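L-methionine gamma-lyase (Fusobacterium nucleatum subsp. nucleatum, PDB 6LXU) is a pyridoxal-phosphate-dependent lyase of the Cys/Met metabolism family, a fold-type I enzyme whose cofactor is carried on a lysine and whose assembly holds four chains. Local coordinates at residues Asp110-Gly115 with Asn163-Asp168; Phe134-Thr137 with Glu141-Lys144; Lys289-Tyr292 with Thr297-Gly300. One frame throughout, in Å; residues are numbered along the deposited sequence. Where two conformers were deposited one is given.

Contact 1 of 3, residues Asp110-Gly115 with Asn163-Asp168; sequences DKTLYG and NLKIVD
Lys165 reaches across to Asp110 and closes a salt bridge, Lys165 NZ lying 2.9 Å from Asp110 OD2. The ammonium uses the syn lone pair of that oxygen, on the side of OD1, and Lys165 NZ also makes a weak bond to Asp110 OD1 at 3.2 Å. Asp136 OD1 grips the same ammonium, more strongly still, so that the buried Asp110 shares its counterion with another acid. A lysine suits the place because its length is needed: CG stands anti to the backbone N (chi1 -178°) and the chain beyond is fully extended, carrying the charge from one loop to the other. On the way it passes Thr112 at about a right angle, Lys165 CD resting 3.4 Å from Thr112 OG1 in the conformer given.

The carboxylate is itself held in position. Asp110 OD1 accepts Thr112 N at 2.7 Å through its anti lone pair, which makes an Asx turn and restricts rotation of the aspartate. In the same Thr112 conformer the hydroxyl adds a bond from above the carboxylate plane, 73° out of it. Thr137 OG1, hydrogen-bonded to Asp110 OD2, steadies the other oxygen.

The contact joins two loops that leave strands of the seven-stranded sheet: one leads from strand 106-110 into helix 115-125, the other from strand 151-157 into helix 169-176.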
loop_
_atom_site.group_PDB
_atom_site.type_symbol
_atom_site.label_atom_id
_atom_site.label_comp_id
_atom_site.label_asym_id
_atom_site.label_seq_id
_atom_site.Cartn_x
_atom_site.Cartn_y
_atom_site.Cartn_z
ATOM N N ASP A 110 5.846 36.936 10.038
ATOM C CA ASP A 110 4.563 37.620 9.989
ATOM C C ASP A 110 3.636 37.048 11.050
ATOM O O ASP A 110 3.774 35.897 11.438
ATOM C CB ASP A 110 3.961 37.451 8.590
ATOM C CG ASP A 110 2.967 38.545 8.243
ATOM O OD1 ASP A 110 1.844 38.530 8.800
ATOM O OD2 ASP A 110 3.300 39.415 7.417
ATOM N N LYS A 111 2.698 37.843 11.554
ATOM C CA LYS A 111 1.591 37.256 12.354
ATOM C C LYS A 111 0.618 36.382 11.527
ATOM O O LYS A 111 -0.010 35.457 12.066
ATOM C CB LYS A 111 0.840 38.312 13.182
ATOM C CG LYS A 111 0.228 39.482 12.424
ATOM C CD LYS A 111 -0.133 40.634 13.364
ATOM C CE LYS A 111 1.079 41.457 13.812
ATOM N NZ LYS A 111 1.575 42.379 12.747
ATOM N N THR A 112 0.468 36.702 10.243
ATOM C CA THR A 112 -0.311 35.867 9.325
ATOM C C THR A 112 0.575 34.780 8.751
ATOM O O THR A 112 1.142 34.898 7.647
ATOM C CB THR A 112 -0.902 36.642 8.149
ATOM O OG1 THR A 112 0.133 36.911 7.200
ATOM C CG2 THR A 112 -1.595 37.921 8.619
ATOM N N LEU A 113 0.685 33.728 9.551
ATOM C CA LEU A 113 1.366 32.514 9.188
ATOM C C LEU A 113 0.429 31.387 9.501
ATOM O O LEU A 113 -0.368 31.469 10.448
ATOM C CB LEU A 113 2.579 32.273 10.066
ATOM C CG LEU A 113 3.843 33.090 9.928
ATOM C CD1 LEU A 113 4.864 32.480 10.875
ATOM C CD2 LEU A 113 4.346 33.118 8.499
ATOM N N TYR A 114 0.604 30.298 8.771
ATOM C CA TYR A 114 -0.113 29.061 9.035
ATOM C C TYR A 114 -0.116 28.782 10.549
ATOM O O TYR A 114 0.912 28.914 11.207
ATOM C CB TYR A 114 0.568 27.931 8.271
ATOM C CG TYR A 114 -0.051 26.602 8.531
ATOM C CD1 TYR A 114 -1.323 26.309 8.068
ATOM C CD2 TYR A 114 0.633 25.630 9.253
ATOM C CE1 TYR A 114 -1.903 25.084 8.315
ATOM C CE2 TYR A 114 0.054 24.412 9.512
ATOM C CZ TYR A 114 -1.205 24.138 9.035
ATOM O OH TYR A 114 -1.768 22.918 9.300
ATOM N N GLY A 115 -1.282 28.431 11.090
ATOM C CA GLY A 115 -1.456 28.407 12.531
ATOM C C GLY A 115 -0.442 27.570 13.292
ATOM O O GLY A 115 0.081 27.995 14.321
ATOM N N ASN A 163 -7.006 35.934 4.722
ATOM C CA ASN A 163 -7.406 36.899 3.710
ATOM C C ASN A 163 -6.475 36.865 2.492
ATOM O O ASN A 163 -6.460 37.804 1.705
ATOM C CB ASN A 163 -7.437 38.326 4.317
ATOM C CG ASN A 163 -8.542 38.535 5.362
ATOM O OD1 ASN A 163 -9.505 37.776 5.465
ATOM N ND2 ASN A 163 -8.441 39.645 6.092
ATOM N N LEU A 164 -5.720 35.778 2.319
ATOM C CA LEU A 164 -4.826 35.603 1.159
ATOM C C LEU A 164 -3.887 36.801 0.966
ATOM O O LEU A 164 -3.718 37.346 -0.132
ATOM C CB LEU A 164 -5.609 35.244 -0.106
ATOM C CG LEU A 164 -6.351 33.901 0.056
ATOM C CD1 LEU A 164 -7.270 33.630 -1.119
ATOM C CD2 LEU A 164 -5.411 32.722 0.253
ATOM N N LYS A 165 -3.264 37.181 2.071
ATOM C CA LYS A 165 -2.278 38.249 2.094
ATOM C C LYS A 165 -1.113 37.942 1.173
ATOM O O LYS A 165 -0.578 36.828 1.178
ATOM C CB LYS A 165 -1.768 38.428 3.521
ATOM C CG LYS A 165 -0.761 39.550 3.728
ATOM C CD LYS A 165 -0.326 39.602 5.191
ATOM C CE LYS A 165 0.632 40.728 5.469
ATOM N NZ LYS A 165 0.830 40.887 6.931
ATOM N N ILE A 166 -0.704 38.965 0.425
ATOM C CA ILE A 166 0.409 38.881 -0.503
ATOM C C ILE A 166 1.576 39.709 0.038
ATOM O O ILE A 166 1.383 40.847 0.502
ATOM C CB ILE A 166 0.001 39.443 -1.887
ATOM C CG1 ILE A 166 -1.171 38.664 -2.506
ATOM C CG2 ILE A 166 1.187 39.476 -2.844
ATOM C CD1 ILE A 166 -0.885 37.189 -2.747
ATOM N N VAL A 167 2.772 39.145 -0.002
ATOM C CA VAL A 167 3.992 39.886 0.357
ATOM C C VAL A 167 5.024 39.666 -0.737
ATOM O O VAL A 167 4.988 38.666 -1.457
ATOM C CB VAL A 167 4.533 39.538 1.764
ATOM C CG1 VAL A 167 3.427 39.674 2.809
ATOM C CG2 VAL A 167 5.152 38.158 1.816
ATOM N N ASP A 168 5.934 40.636 -0.871
ATOM C CA ASP A 168 6.854 40.701 -2.006
ATOM C C ASP A 168 8.122 39.933 -1.687
ATOM O O ASP A 168 8.997 40.431 -0.968
ATOM C CB ASP A 168 7.166 42.168 -2.316
ATOM C CG ASP A 168 7.896 42.365 -3.635
ATOM O OD1 ASP A 168 8.775 41.555 -3.961
ATOM O OD2 ASP A 168 7.591 43.372 -4.321
#

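Contact 2 of 3, residues Phe134-Thr137 with Glu141-Lys144; sequences FVDT and EEVK
Val135 and Val143 meet where strand 131-135, at one edge of the large sheet, is followed after a short loop by helix 140-146, a tight beta-alpha connection in a PLP-dependent enzyme of fold type I. The apolar part of the contact centres on one methyl group. Val143 CG2 lies 3.9 Å from Val135 CG2, the two side chains crossing at about a right angle, and Val143 CG2 also rests 3.7 Å from Thr137 CA. Branched, compact valines suit this buried joint, and Leu172 and Ile175 of helix 169-176 pack on Val143 as well.

The charged groups follow a different logic. Asp136 and Glu142 are both acidic, with Asp136 OD2 and Glu142 OE2 4.4 Å apart, a proximity that would probably disfavour having both ionised were it not for neighbouring partners: Asp136 OD1 accepts a hydrogen bond from Ser138 OG and faces the Lys165 ammonium.

One hydrogen bond spans the two segments. Glu142 CG lies beside the backbone N, anti to the carbonyl carbon (chi1 -80°), and the extended chain then brings the carboxylate alongside Asp136 CB. There Asp136 N donates to Glu142 OE1 at 3.0 Å, nearly straight at 167°, yet approaching from 47° above the carboxylate plane.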
loop_
_atom_site.group_PDB
_atom_site.type_symbol
_atom_site.label_atom_id
_atom_site.label_comp_id
_atom_site.label_asym_id
_atom_site.label_seq_id
_atom_site.Cartn_x
_atom_site.Cartn_y
_atom_site.Cartn_z
ATOM N N PHE A 134 7.237 39.319 15.349
ATOM C CA PHE A 134 6.155 39.238 14.381
ATOM C C PHE A 134 5.839 40.637 13.891
ATOM O O PHE A 134 5.526 41.527 14.693
ATOM C CB PHE A 134 4.917 38.630 15.019
ATOM C CG PHE A 134 5.124 37.230 15.506
ATOM C CD1 PHE A 134 5.083 36.155 14.616
ATOM C CD2 PHE A 134 5.386 36.978 16.845
ATOM C CE1 PHE A 134 5.283 34.858 15.060
ATOM C CE2 PHE A 134 5.582 35.676 17.291
ATOM C CZ PHE A 134 5.531 34.620 16.397
ATOM N N VAL A 135 5.939 40.831 12.578
ATOM C CA VAL A 135 5.662 42.124 11.943
ATOM C C VAL A 135 4.696 41.933 10.781
ATOM O O VAL A 135 4.338 40.800 10.422
ATOM C CB VAL A 135 6.954 42.796 11.426
ATOM C CG1 VAL A 135 7.996 42.902 12.523
ATOM C CG2 VAL A 135 7.553 42.055 10.229
ATOM N N ASP A 136 4.255 43.042 10.203
ATOM C CA ASP A 136 3.520 43.010 8.952
ATOM C C ASP A 136 4.530 42.998 7.816
ATOM O O ASP A 136 5.087 44.038 7.461
ATOM C CB ASP A 136 2.621 44.244 8.846
ATOM C CG ASP A 136 1.805 44.283 7.564
ATOM O OD1 ASP A 136 1.918 43.341 6.743
ATOM O OD2 ASP A 136 1.035 45.252 7.380
ATOM N N THR A 137 4.766 41.815 7.239
ATOM C CA THR A 137 5.762 41.705 6.173
ATOM C C THR A 137 5.304 42.284 4.819
ATOM O O THR A 137 6.101 42.335 3.884
ATOM C CB THR A 137 6.303 40.268 6.000
ATOM O OG1 THR A 137 5.251 39.371 5.614
ATOM C CG2 THR A 137 6.966 39.776 7.280
ATOM N N GLU A 141 9.220 48.689 5.422
ATOM C CA GLU A 141 9.877 49.447 6.487
ATOM C C GLU A 141 9.814 48.734 7.840
ATOM O O GLU A 141 10.812 48.730 8.560
ATOM C CB GLU A 141 9.300 50.866 6.595
ATOM C CG GLU A 141 9.602 51.749 5.391
ATOM C CD GLU A 141 11.090 51.961 5.168
ATOM O OE1 GLU A 141 11.821 52.192 6.159
ATOM O OE2 GLU A 141 11.539 51.882 4.004
ATOM N N GLU A 142 8.672 48.129 8.174
ATOM C CA GLU A 142 8.567 47.305 9.397
ATOM C C GLU A 142 9.604 46.179 9.413
ATOM O O GLU A 142 10.214 45.896 10.444
ATOM C CB GLU A 142 7.178 46.678 9.552
ATOM C CG GLU A 142 6.115 47.602 10.104
ATOM C CD GLU A 142 4.817 46.882 10.433
ATOM O OE1 GLU A 142 4.850 45.812 11.093
ATOM O OE2 GLU A 142 3.746 47.391 10.038
ATOM N N VAL A 143 9.806 45.541 8.264
ATOM C CA VAL A 143 10.743 44.434 8.181
ATOM C C VAL A 143 12.169 44.952 8.323
ATOM O O VAL A 143 12.947 44.398 9.095
ATOM C CB VAL A 143 10.557 43.619 6.886
ATOM C CG1 VAL A 143 11.577 42.496 6.810
ATOM C CG2 VAL A 143 9.146 43.050 6.837
ATOM N N LYS A 144 12.497 46.030 7.609
ATOM C CA LYS A 144 13.821 46.664 7.748
ATOM C C LYS A 144 14.120 47.005 9.207
ATOM O O LYS A 144 15.207 46.731 9.702
ATOM C CB LYS A 144 13.895 47.959 6.940
ATOM C CG LYS A 144 13.885 47.795 5.433
ATOM C CD LYS A 144 13.775 49.159 4.771
ATOM C CE LYS A 144 13.403 49.054 3.306
ATOM N NZ LYS A 144 13.544 50.365 2.616
#

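Contact 3 of 3, residues Lys289-Tyr292 with Thr297-Gly300; sequences KVYY and THPG
The loop after edge strand 287-291 of the smaller sheet folds back on the end of that strand, and the imidazole of His298 packs against the backbone there. Tyr292 O lies over one face of the ring, 3.2 Å from His298 CG, while the carbonyl carbon of the same residue, Tyr292 C, stands 3.8 Å above the plane of the His298 ring and over its centre. Pro299 CD covers the opposite face toward the rim, so the flat imidazole is held between a peptide group and a proline. The first torsion of His298, with CG anti to the backbone N (chi1 -164°), swings the ring over toward Tyr292. His298 CE1 also comes to the edge of the Tyr291 ring, near the ring plane, 4.1 Å from Tyr291 CB.

Histidine suits the place because both its nitrogens find partners. His298 NE2 is hydrogen-bonded to Leu164 O in a neighbouring loop. A water lying in the ring plane is 2.9 Å from His298 ND1 and donates to Val290 O at 2.8 Å, bridging ring and strand. A second water, 2.6 Å from Thr297 OG1, makes a weak bond to the same Val290 O.

The Tyr292 side chain leaves the backbone away from segment 297-300 and packs on Arg275 and Val278 of helix 263-282, its OH hydrogen-bonded to Gly312 O. Tyr291 is tied through its backbone to Ser316 of strand 314-319. This is a strand-loop-helix connection at the edge of the small mixed sheet, which in fold-type I PLP enzymes belongs to the smaller C-terminal domain.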
loop_
_atom_site.group_PDB
_atom_site.type_symbol
_atom_site.label_atom_id
_atom_site.label_comp_id
_atom_site.label_asym_id
_atom_site.label_seq_id
_atom_site.Cartn_x
_atom_site.Cartn_y
_atom_site.Cartn_z
ATOM N N LYS A 289 -17.581 40.702 0.234
ATOM C CA LYS A 289 -16.191 40.877 -0.148
ATOM C C LYS A 289 -15.580 39.535 -0.507
ATOM O O LYS A 289 -15.907 38.533 0.127
ATOM C CB LYS A 289 -15.424 41.488 1.024
ATOM C CG LYS A 289 -13.996 41.902 0.734
ATOM C CD LYS A 289 -13.480 42.695 1.920
ATOM C CE LYS A 289 -12.063 43.159 1.717
ATOM N NZ LYS A 289 -11.491 43.715 2.969
ATOM N N VAL A 290 -14.700 39.544 -1.500
ATOM C CA VAL A 290 -13.940 38.350 -1.875
ATOM C C VAL A 290 -12.462 38.672 -1.713
ATOM O O VAL A 290 -12.002 39.754 -2.100
ATOM C CB VAL A 290 -14.266 37.922 -3.310
ATOM C CG1 VAL A 290 -13.383 36.741 -3.736
ATOM C CG2 VAL A 290 -15.741 37.567 -3.417
ATOM N N TYR A 291 -11.737 37.731 -1.115
ATOM C CA TYR A 291 -10.294 37.767 -0.987
ATOM C C TYR A 291 -9.708 36.811 -2.020
ATOM O O TYR A 291 -9.906 35.583 -1.933
ATOM C CB TYR A 291 -9.891 37.339 0.417
ATOM C CG TYR A 291 -10.438 38.245 1.487
ATOM C CD1 TYR A 291 -9.792 39.442 1.803
ATOM C CD2 TYR A 291 -11.606 37.931 2.177
ATOM C CE1 TYR A 291 -10.288 40.286 2.777
ATOM C CE2 TYR A 291 -12.116 38.780 3.151
ATOM C CZ TYR A 291 -11.443 39.955 3.433
ATOM O OH TYR A 291 -11.908 40.826 4.392
ATOM N N TYR A 292 -9.022 37.361 -3.012
ATOM C CA TYR A 292 -8.421 36.565 -4.087
ATOM C C TYR A 292 -7.282 37.374 -4.687
ATOM O O TYR A 292 -7.496 38.537 -5.043
ATOM C CB TYR A 292 -9.452 36.211 -5.176
ATOM C CG TYR A 292 -8.880 35.264 -6.205
ATOM C CD1 TYR A 292 -8.549 33.958 -5.865
ATOM C CD2 TYR A 292 -8.656 35.672 -7.509
ATOM C CE1 TYR A 292 -8.018 33.076 -6.796
ATOM C CE2 TYR A 292 -8.112 34.806 -8.442
ATOM C CZ TYR A 292 -7.780 33.508 -8.080
ATOM O OH TYR A 292 -7.236 32.669 -9.019
ATOM N N THR A 297 -8.824 44.769 -6.862
ATOM C CA THR A 297 -9.128 45.382 -5.580
ATOM C C THR A 297 -8.451 44.697 -4.380
ATOM O O THR A 297 -8.611 45.138 -3.250
ATOM C CB THR A 297 -10.656 45.385 -5.362
ATOM O OG1 THR A 297 -11.166 44.051 -5.523
ATOM C CG2 THR A 297 -11.334 46.304 -6.392
ATOM N N HIS A 298 -7.713 43.605 -4.619
ATOM C CA HIS A 298 -7.025 42.905 -3.541
ATOM C C HIS A 298 -5.749 43.679 -3.200
ATOM O O HIS A 298 -4.988 43.992 -4.099
ATOM C CB HIS A 298 -6.678 41.470 -3.979
ATOM C CG HIS A 298 -6.311 40.567 -2.847
ATOM N ND1 HIS A 298 -7.246 40.101 -1.951
ATOM C CD2 HIS A 298 -5.129 40.013 -2.494
ATOM C CE1 HIS A 298 -6.645 39.309 -1.079
ATOM N NE2 HIS A 298 -5.360 39.243 -1.383
ATOM N N PRO A 299 -5.460 43.854 -1.900
ATOM C CA PRO A 299 -4.176 44.457 -1.551
ATOM C C PRO A 299 -3.014 43.615 -2.065
ATOM O O PRO A 299 -3.043 42.374 -1.958
ATOM C CB PRO A 299 -4.193 44.482 -0.012
ATOM C CG PRO A 299 -5.618 44.395 0.357
ATOM C CD PRO A 299 -6.234 43.518 -0.696
ATOM N N GLY A 300 -2.015 44.270 -2.635
ATOM C CA GLY A 300 -0.880 43.564 -3.196
ATOM C C GLY A 300 -1.151 42.885 -4.524
ATOM O O GLY A 300 -0.350 42.051 -4.945
HETATM O O HOH W 1 -9.784 41.387 -1.722
HETATM O O HOH W 2 -11.607 42.894 -3.214
#

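In the fold
From the N terminus, strand 106-110 leads into the first segment of contact 1, whose partner comes 48 residues later; the loop so closed contains contact 2, a short local closure between strand 131-135 and helix 140-146. Contact 3 follows later in the chain, another short closure, after strand 287-291 and before helix 301-307. Contacts 1 and 2 meet directly, sharing one polar cluster of Asp110, Lys165, Asp136 and Thr137 at the ends of neighbouring strands of the seven-stranded sheet. Segment 163-168 then reaches contact 3 through Leu164 and His298, tying that sheet to the five-stranded one. Contacts 2 and 3 do not touch.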